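Local coordinates for uncharacterized protein DUF1185 (Bordetella bronchiseptica RB50, PDB 3BYQ) that is of unknown function but, as a hexamer with a variant of the Bacillus chorismate mutase fold, may take part in amino-acid metabolism, at residues Ser81-Val86 with Met130-His135; Gly90-Gly95 with Ala119-Ala124; Gly95-Glu100 with Ile162-Val167. One frame throughout, in Å; residues are numbered along the deposited sequence. Where two conformers were deposited one is given.

Contact 1. Residues Ser81-Val86 with Met130-His135; sequences SKAAIV and MMVPVH
With OG lying anti to the backbone nitrogen (chi1 -167°), Ser81 reaches over to the carbonyl of Pro133; at the far end of the contact, an extended start to the Met130 chain (chi1 -172°), followed by a bend at chi3, delivers its methyl group to Ile85. The serine hydroxyl donates a short hydrogen bond of 2.6 Å from OG to Pro133 O, approaching tilted from the carbonyl plane. Packing is tight here: Ser81 CB lies 3.5 Å from Val132 CG1, and Val134 CG1 closes over the same carbon at 3.7 Å. Ala83 sits midway, its CB meeting Val132 CG2 at 3.8 Å on one hand and Met130 CE on the other. That selenomethionine methyl, CE, also comes within 3.6 Å of Ile85 CG1, the two side chains meeting tip to tip, and within 3.6 Å of Ala84 O. The strands run roughly antiparallel but splay apart, CA to CA separations growing from 5.1 Å at Ser81 and Val134 to 8.5 Å at Ile85 and Met130. No backbone hydrogen bond joins these two segments, although their strands are antiparallel neighbours in the mixed sheet of this variant of the Bacillus chorismate mutase fold; within Ser81-Val86, the backbone bonds instead with strands 119-123 and 161-169. Across these residues the link runs through side chains of alternate residues, Ser81, Ala83 and Ile85, which all project toward 130-135. Ile151 of strand 147-151 touches Ala83 and Val132, while Met130 also packs on Met131 of a second subunit.

Contact 2. Residues Gly90-Gly95 with Ala119-Ala124; sequences GEMEHG and AVKAVA
Residues Glu91-Gly95 wind into a short turn beside strand 119-123, with CA of Met92 5.9 Å from CA of Val123 and CA of Gly95 6.6 Å from CA of Lys121. Within the turn, His94 N bonds to Glu91 O and Gly95 N to Met92 O, leading the chain into a short, weakly bonded helix. No hydrogen bond crosses to the strand, so the contact rests on side chains packing against each other and against the facing backbone. Met92, a selenomethionine modelled in two conformers, bends at chi2 (63°) in the one described here and crosses the Lys121 chain at a slant: CE lies 3.8 Å from Lys121 CG, and SE is 3.9 Å from Ala122 CA. This turn opens the beta-alpha-beta connection from strand 79-86 through helix 98-109 to its parallel neighbour 119-123. Val123 turns CG2 onto the backbone at the turn's start, 3.5 Å from Met92 N, a nitrogen that itself bonds to Glu20 of a second subunit. Beside Gly95, where no side chain intervenes, the aliphatic part of Lys121 runs close, CD 4.0 Å from Gly95 C. Its ammonium group continues to His99 NE2, to which it is hydrogen-bonded.

Contact 3. Residues Gly95-Glu100 with Ile162-Val167; sequences GAVWHE and ILFALV
The indole of Trp98 wedges into a hollow on strand 161-169 whose walls are Phe164 and Leu166 and whose floor is the backbone at Ala165, a residue with its own methyl turned away. One face of the indole rests on Phe164. The methylene carbon CB of Phe164 stands 3.7 Å from the centroid of the Trp98 six-membered ring and only 7° off its normal, a CH-pi contact over the middle of the face. The phenyl ring continues from there as an offset stack, its plane inclined 25° to the indole, and slides out under the five-membered ring and CB of Trp98; Phe164 CD1 approaches Trp98 CD2 to 3.5 Å. Deep in the hollow the pyrrole edge is pinned: Trp98 NE1 donates a hydrogen bond to Ala165 O (2.8 Å), which lies close to the indole plane, although the donor stands above the carbonyl plane rather than on a lone pair. The same oxygen accepts the backbone bond from Ala83 N of strand 79-86. Helix 98-109 is thus keyed at its first turn to one face of the mixed sheet, in this variant of the Bacillus chorismate mutase fold. Leu166 forms the second wall, its CG 4.0 Å from Trp98 CZ2 and its chain at about a right angle to that of the tryptophan. The phenyl ring of Phe164 is itself clasped. Ile162 CG2 lies over the rim of the face turned away from Trp98, Gly95 O faces an edge at CE1, and Val97 comes across at roughly a right angle to set CG2 3.9 Å from Phe164 CZ. Behind these groups, Leu57 of helix 51-72 packs on Val97, and Leu178 of a second subunit packs there too.

How the contacts relate
All three contacts are buried, but contact 1 lies nearest the centre of the chain, about 5 Å away between centres, against 8 Å for contact 3 and 14 Å for contact 2. Strand 79-86 ties them together: it belongs to contact 1 and borders both 119-123 and 161-169, the strands used by contacts 2 and 3. Those two also share Gly95, and Lys121 of one packs on Ala96 of the other. Chemistry changes with place: apolar side chains and one hydroxyl between strands in contact 1, aromatic stacking where helix meets sheet in contact 3, and the long, bent chains of Met92 and Lys121 in contact 2, close to a second subunit.

Contact 1. Residues Ser81-Val86 with Met130-His135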
loop_
_atom_site.group_PDB
_atom_site.type_symbol
_atom_site.label_atom_id
_atom_site.label_comp_id
_atom_site.label_asym_id
_atom_site.label_seq_id
_atom_site.Cartn_x
_atom_site.Cartn_y
_atom_site.Cartn_z
ATOM N N SER B 81 16.890 -16.958 -7.177
ATOM C CA SER B 81 17.035 -15.950 -6.168
ATOM C C SER B 81 16.575 -16.493 -4.838
ATOM O O SER B 81 16.016 -17.580 -4.721
ATOM C CB SER B 81 16.238 -14.692 -6.496
ATOM O OG SER B 81 16.627 -13.603 -5.649
ATOM N N LYS B 82 16.770 -15.660 -3.832
ATOM C CA LYS B 82 16.376 -16.012 -2.463
ATOM C C LYS B 82 15.998 -14.746 -1.761
ATOM O O LYS B 82 16.515 -13.679 -2.076
ATOM C CB LYS B 82 17.515 -16.715 -1.726
ATOM C CG LYS B 82 18.782 -15.877 -1.515
ATOM C CD LYS B 82 20.043 -16.715 -1.245
ATOM C CE LYS B 82 21.268 -15.833 -1.263
ATOM N NZ LYS B 82 22.560 -16.533 -1.175
ATOM N N ALA B 83 15.113 -14.851 -0.787
ATOM C CA ALA B 83 14.676 -13.623 -0.114
ATOM C C ALA B 83 14.138 -13.892 1.257
ATOM O O ALA B 83 13.781 -15.017 1.607
ATOM C CB ALA B 83 13.623 -12.911 -0.970
ATOM N N ALA B 84 14.137 -12.850 2.068
ATOM C CA ALA B 84 13.618 -12.950 3.444
ATOM C C ALA B 84 12.898 -11.684 3.871
ATOM O O ALA B 84 13.339 -10.600 3.580
ATOM C CB ALA B 84 14.729 -13.237 4.444
ATOM N N ILE B 85 11.794 -11.864 4.570
ATOM C CA ILE B 85 11.053 -10.762 5.165
ATOM C C ILE B 85 10.873 -11.111 6.649
ATOM O O ILE B 85 10.176 -12.080 7.010
ATOM C CB ILE B 85 9.669 -10.466 4.527
ATOM C CG1 ILE B 85 9.788 -10.434 3.013
ATOM C CG2 ILE B 85 9.079 -9.104 5.107
ATOM C CD1 ILE B 85 8.507 -10.259 2.258
ATOM N N VAL B 86 11.451 -10.267 7.493
ATOM C CA VAL B 86 11.434 -10.478 8.924
ATOM C C VAL B 86 10.349 -9.591 9.507
ATOM O O VAL B 86 10.155 -8.466 9.071
ATOM C CB VAL B 86 12.804 -10.161 9.593
ATOM C CG1 VAL B 86 12.788 -10.471 11.100
ATOM C CG2 VAL B 86 13.951 -10.930 8.876
HETATM N N MSE B 130 7.475 -7.620 -1.896
HETATM C CA MSE B 130 8.845 -7.289 -2.275
HETATM C C MSE B 130 9.249 -7.885 -3.606
HETATM O O MSE B 130 9.012 -9.057 -3.849
HETATM C CB MSE B 130 9.772 -7.818 -1.143
HETATM C CG MSE B 130 11.219 -7.449 -1.201
HETATM SE SE MSE B 130 12.113 -7.898 0.457
HETATM C CE MSE B 130 12.097 -9.803 0.297
HETATM N N MSE B 131 9.885 -7.066 -4.446
HETATM C CA MSE B 131 10.402 -7.518 -5.747
HETATM C C MSE B 131 11.675 -8.271 -5.495
HETATM O O MSE B 131 12.583 -7.757 -4.835
HETATM C CB MSE B 131 10.769 -6.362 -6.693
HETATM C CG MSE B 131 9.662 -5.460 -7.092
HETATM SE SE MSE B 131 8.240 -6.336 -8.004
HETATM C CE MSE B 131 9.146 -7.046 -9.546
ATOM N N VAL B 132 11.746 -9.481 -6.025
ATOM C CA VAL B 132 12.935 -10.338 -5.844
ATOM C C VAL B 132 13.684 -10.494 -7.153
ATOM O O VAL B 132 13.131 -10.982 -8.137
ATOM C CB VAL B 132 12.553 -11.748 -5.290
ATOM C CG1 VAL B 132 13.851 -12.597 -5.047
ATOM C CG2 VAL B 132 11.743 -11.588 -4.002
ATOM N N PRO B 133 14.935 -10.086 -7.187
ATOM C CA PRO B 133 15.616 -10.123 -8.469
ATOM C C PRO B 133 16.248 -11.462 -8.714
ATOM O O PRO B 133 16.743 -12.092 -7.785
ATOM C CB PRO B 133 16.714 -9.081 -8.287
ATOM C CG PRO B 133 17.030 -9.166 -6.851
ATOM C CD PRO B 133 15.739 -9.374 -6.167
ATOM N N VAL B 134 16.239 -11.881 -9.976
ATOM C CA VAL B 134 16.858 -13.135 -10.367
ATOM C C VAL B 134 17.910 -12.950 -11.437
ATOM O O VAL B 134 17.953 -11.942 -12.170
ATOM C CB VAL B 134 15.823 -14.192 -10.912
ATOM C CG1 VAL B 134 14.731 -14.453 -9.907
ATOM C CG2 VAL B 134 15.185 -13.764 -12.270
ATOM N N HIS B 135 18.821 -13.908 -11.491
ATOM C CA HIS B 135 19.783 -13.943 -12.578
ATOM C C HIS B 135 20.139 -15.371 -12.958
ATOM O O HIS B 135 19.683 -16.344 -12.315
ATOM C CB HIS B 135 20.974 -13.025 -12.368
ATOM C CG HIS B 135 21.889 -13.402 -11.254
ATOM N ND1 HIS B 135 22.308 -12.482 -10.316
ATOM C CD2 HIS B 135 22.562 -14.552 -10.985
ATOM C CE1 HIS B 135 23.172 -13.062 -9.496
ATOM N NE2 HIS B 135 23.341 -14.317 -9.871
#

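Contact 2. Residues Gly90-Gly95 with Ala119-Ala124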
loop_
_atom_site.group_PDB
_atom_site.type_symbol
_atom_site.label_atom_id
_atom_site.label_comp_id
_atom_site.label_asym_id
_atom_site.label_seq_id
_atom_site.Cartn_x
_atom_site.Cartn_y
_atom_site.Cartn_z
ATOM N N GLY B 90 11.635 -8.466 14.961
ATOM C CA GLY B 90 12.923 -9.068 14.700
ATOM C C GLY B 90 13.925 -8.042 14.239
ATOM O O GLY B 90 13.760 -6.842 14.468
ATOM N N GLU B 91 14.982 -8.534 13.607
ATOM C CA GLU B 91 16.038 -7.696 13.054
ATOM C C GLU B 91 16.500 -8.280 11.735
ATOM O O GLU B 91 16.267 -9.455 11.437
ATOM C CB GLU B 91 17.219 -7.528 14.005
ATOM C CG GLU B 91 17.965 -8.803 14.315
ATOM C CD GLU B 91 19.178 -8.551 15.213
ATOM O OE1 GLU B 91 20.183 -7.943 14.755
ATOM O OE2 GLU B 91 19.131 -8.979 16.399
HETATM N N MSE B 92 17.205 -7.456 10.972
HETATM C CA MSE B 92 17.680 -7.824 9.641
HETATM C C MSE B 92 18.523 -9.090 9.704
HETATM O O MSE B 92 18.432 -9.943 8.835
HETATM C CB MSE B 92 18.520 -6.686 9.036
HETATM C CG MSE B 92 18.678 -6.708 7.536
HETATM SE SE MSE B 92 17.019 -6.493 6.534
HETATM C CE MSE B 92 17.758 -5.479 5.026
ATOM N N GLU B 93 19.325 -9.190 10.755
ATOM C CA GLU B 93 20.221 -10.350 10.899
ATOM C C GLU B 93 19.451 -11.678 10.921
ATOM O O GLU B 93 19.967 -12.718 10.513
ATOM C CB GLU B 93 21.141 -10.202 12.109
ATOM C CG GLU B 93 22.432 -10.911 11.958
ATOM C CD GLU B 93 23.341 -10.244 10.964
ATOM O OE1 GLU B 93 22.996 -9.122 10.517
ATOM O OE2 GLU B 93 24.414 -10.817 10.658
ATOM N N HIS B 94 18.194 -11.649 11.363
ATOM C CA HIS B 94 17.369 -12.872 11.392
ATOM C C HIS B 94 16.985 -13.355 9.983
ATOM O O HIS B 94 16.615 -14.498 9.775
ATOM C CB HIS B 94 16.096 -12.667 12.204
ATOM C CG HIS B 94 16.331 -12.320 13.636
ATOM N ND1 HIS B 94 15.407 -11.609 14.377
ATOM C CD2 HIS B 94 17.381 -12.568 14.461
ATOM C CE1 HIS B 94 15.885 -11.436 15.602
ATOM N NE2 HIS B 94 17.084 -12.008 15.681
ATOM N N GLY B 95 17.012 -12.422 9.041
ATOM C CA GLY B 95 16.776 -12.728 7.649
ATOM C C GLY B 95 18.087 -13.051 6.950
ATOM O O GLY B 95 18.129 -13.832 6.019
ATOM N N ALA B 119 19.821 -11.934 -3.945
ATOM C CA ALA B 119 18.955 -11.876 -2.777
ATOM C C ALA B 119 18.461 -10.490 -2.478
ATOM O O ALA B 119 19.011 -9.513 -2.953
ATOM C CB ALA B 119 19.741 -12.377 -1.552
ATOM N N VAL B 120 17.367 -10.431 -1.735
ATOM C CA VAL B 120 16.889 -9.174 -1.144
ATOM C C VAL B 120 16.203 -9.536 0.151
ATOM O O VAL B 120 15.687 -10.626 0.301
ATOM C CB VAL B 120 15.995 -8.358 -2.121
ATOM C CG1 VAL B 120 14.727 -9.126 -2.515
ATOM C CG2 VAL B 120 15.676 -6.925 -1.569
ATOM N N LYS B 121 16.254 -8.643 1.119
ATOM C CA LYS B 121 15.568 -8.893 2.379
ATOM C C LYS B 121 15.132 -7.596 2.991
ATOM O O LYS B 121 15.573 -6.523 2.611
ATOM C CB LYS B 121 16.426 -9.645 3.353
ATOM C CG LYS B 121 17.705 -9.003 3.635
ATOM C CD LYS B 121 18.609 -9.943 4.487
ATOM C CE LYS B 121 19.896 -9.238 4.761
ATOM N NZ LYS B 121 20.676 -9.037 3.519
ATOM N N ALA B 122 14.194 -7.714 3.906
ATOM C CA ALA B 122 13.650 -6.540 4.605
ATOM C C ALA B 122 13.055 -6.974 5.945
ATOM O O ALA B 122 12.771 -8.134 6.142
ATOM C CB ALA B 122 12.542 -5.903 3.776
ATOM N N VAL B 123 12.958 -6.018 6.858
ATOM C CA VAL B 123 12.188 -6.152 8.103
ATOM C C VAL B 123 10.952 -5.314 7.824
ATOM O O VAL B 123 11.048 -4.160 7.438
ATOM C CB VAL B 123 12.932 -5.625 9.329
ATOM C CG1 VAL B 123 11.975 -5.676 10.546
ATOM C CG2 VAL B 123 14.233 -6.414 9.535
ATOM N N ALA B 124 9.771 -5.912 7.952
ATOM C CA ALA B 124 8.566 -5.226 7.487
ATOM C C ALA B 124 7.327 -5.724 8.194
ATOM O O ALA B 124 7.338 -6.674 8.923
ATOM C CB ALA B 124 8.402 -5.467 5.990
#

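Contact 3. Residues Gly95-Glu100 with Ile162-Val167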
loop_
_atom_site.group_PDB
_atom_site.type_symbol
_atom_site.label_atom_id
_atom_site.label_comp_id
_atom_site.label_asym_id
_atom_site.label_seq_id
_atom_site.Cartn_x
_atom_site.Cartn_y
_atom_site.Cartn_z
ATOM N N GLY B 95 17.012 -12.422 9.041
ATOM C CA GLY B 95 16.776 -12.728 7.649
ATOM C C GLY B 95 18.087 -13.051 6.950
ATOM O O GLY B 95 18.129 -13.832 6.019
ATOM N N ALA B 96 19.160 -12.435 7.411
ATOM C CA ALA B 96 20.457 -12.594 6.778
ATOM C C ALA B 96 21.014 -14.009 6.867
ATOM O O ALA B 96 21.890 -14.401 6.084
ATOM C CB ALA B 96 21.443 -11.568 7.327
ATOM N N VAL B 97 20.502 -14.770 7.818
ATOM C CA VAL B 97 20.832 -16.197 7.922
ATOM C C VAL B 97 20.480 -16.997 6.633
ATOM O O VAL B 97 21.069 -18.053 6.366
ATOM C CB VAL B 97 20.102 -16.897 9.103
ATOM C CG1 VAL B 97 20.625 -16.399 10.449
ATOM C CG2 VAL B 97 18.571 -16.745 8.989
ATOM N N TRP B 98 19.546 -16.467 5.856
ATOM C CA TRP B 98 19.055 -17.135 4.641
ATOM C C TRP B 98 20.046 -17.094 3.467
ATOM O O TRP B 98 19.935 -17.867 2.548
ATOM C CB TRP B 98 17.726 -16.525 4.250
ATOM C CG TRP B 98 16.863 -17.362 3.300
ATOM C CD1 TRP B 98 16.396 -16.983 2.068
ATOM C CD2 TRP B 98 16.375 -18.678 3.528
ATOM N NE1 TRP B 98 15.630 -18.001 1.522
ATOM C CE2 TRP B 98 15.611 -19.052 2.391
ATOM C CE3 TRP B 98 16.484 -19.579 4.585
ATOM C CZ2 TRP B 98 14.953 -20.259 2.309
ATOM C CZ3 TRP B 98 15.861 -20.761 4.494
ATOM C CH2 TRP B 98 15.115 -21.117 3.349
ATOM N N HIS B 99 21.004 -16.173 3.499
ATOM C CA HIS B 99 22.012 -16.135 2.442
ATOM C C HIS B 99 22.689 -17.499 2.332
ATOM O O HIS B 99 22.750 -18.076 1.249
ATOM C CB HIS B 99 23.011 -15.017 2.674
ATOM C CG HIS B 99 22.452 -13.652 2.418
ATOM N ND1 HIS B 99 22.279 -13.149 1.143
ATOM C CD2 HIS B 99 22.074 -12.664 3.271
ATOM C CE1 HIS B 99 21.770 -11.931 1.222
ATOM N NE2 HIS B 99 21.650 -11.605 2.496
ATOM N N GLU B 100 23.150 -18.019 3.470
ATOM C CA GLU B 100 23.777 -19.325 3.492
ATOM C C GLU B 100 22.727 -20.427 3.465
ATOM O O GLU B 100 22.786 -21.313 2.625
ATOM C CB GLU B 100 24.681 -19.518 4.688
ATOM C CG GLU B 100 25.330 -20.889 4.695
ATOM C CD GLU B 100 26.068 -21.159 5.948
ATOM O OE1 GLU B 100 27.124 -20.548 6.111
ATOM O OE2 GLU B 100 25.588 -21.971 6.758
ATOM N N ILE B 162 9.099 -14.897 10.617
ATOM C CA ILE B 162 9.987 -14.647 9.465
ATOM C C ILE B 162 9.458 -15.411 8.270
ATOM O O ILE B 162 8.950 -16.543 8.424
ATOM C CB ILE B 162 11.455 -15.110 9.668
ATOM C CG1 ILE B 162 12.040 -14.628 11.003
ATOM C CG2 ILE B 162 12.344 -14.634 8.451
ATOM C CD1 ILE B 162 13.303 -15.443 11.495
ATOM N N LEU B 163 9.478 -14.746 7.114
ATOM C CA LEU B 163 9.098 -15.352 5.828
ATOM C C LEU B 163 10.380 -15.558 5.047
ATOM O O LEU B 163 11.168 -14.622 4.844
ATOM C CB LEU B 163 8.123 -14.421 5.075
ATOM C CG LEU B 163 7.527 -14.972 3.762
ATOM C CD1 LEU B 163 6.314 -14.103 3.362
ATOM C CD2 LEU B 163 8.545 -14.952 2.635
ATOM N N PHE B 164 10.655 -16.814 4.716
ATOM C CA PHE B 164 11.812 -17.191 3.902
ATOM C C PHE B 164 11.326 -17.698 2.564
ATOM O O PHE B 164 10.364 -18.440 2.499
ATOM C CB PHE B 164 12.627 -18.285 4.596
ATOM C CG PHE B 164 13.365 -17.822 5.847
ATOM C CD1 PHE B 164 14.380 -16.879 5.742
ATOM C CD2 PHE B 164 13.114 -18.380 7.081
ATOM C CE1 PHE B 164 15.095 -16.466 6.847
ATOM C CE2 PHE B 164 13.836 -17.972 8.215
ATOM C CZ PHE B 164 14.827 -17.003 8.080
ATOM N N ALA B 165 12.050 -17.329 1.510
ATOM C CA ALA B 165 11.663 -17.675 0.158
ATOM C C ALA B 165 12.801 -18.008 -0.778
ATOM O O ALA B 165 13.926 -17.458 -0.647
ATOM C CB ALA B 165 10.863 -16.485 -0.452
ATOM N N LEU B 166 12.488 -18.890 -1.722
ATOM C CA LEU B 166 13.405 -19.186 -2.824
ATOM C C LEU B 166 12.629 -18.955 -4.102
ATOM O O LEU B 166 11.399 -19.131 -4.146
ATOM C CB LEU B 166 13.897 -20.620 -2.785
ATOM C CG LEU B 166 14.772 -20.997 -1.581
ATOM C CD1 LEU B 166 15.157 -22.465 -1.629
ATOM C CD2 LEU B 166 15.994 -20.118 -1.527
ATOM N N VAL B 167 13.356 -18.593 -5.139
ATOM C CA VAL B 167 12.811 -18.371 -6.460
ATOM C C VAL B 167 13.618 -19.136 -7.501
ATOM O O VAL B 167 14.826 -19.171 -7.447
ATOM C CB VAL B 167 12.820 -16.875 -6.834
ATOM C CG1 VAL B 167 12.301 -16.648 -8.281
ATOM C CG2 VAL B 167 12.009 -16.066 -5.828
#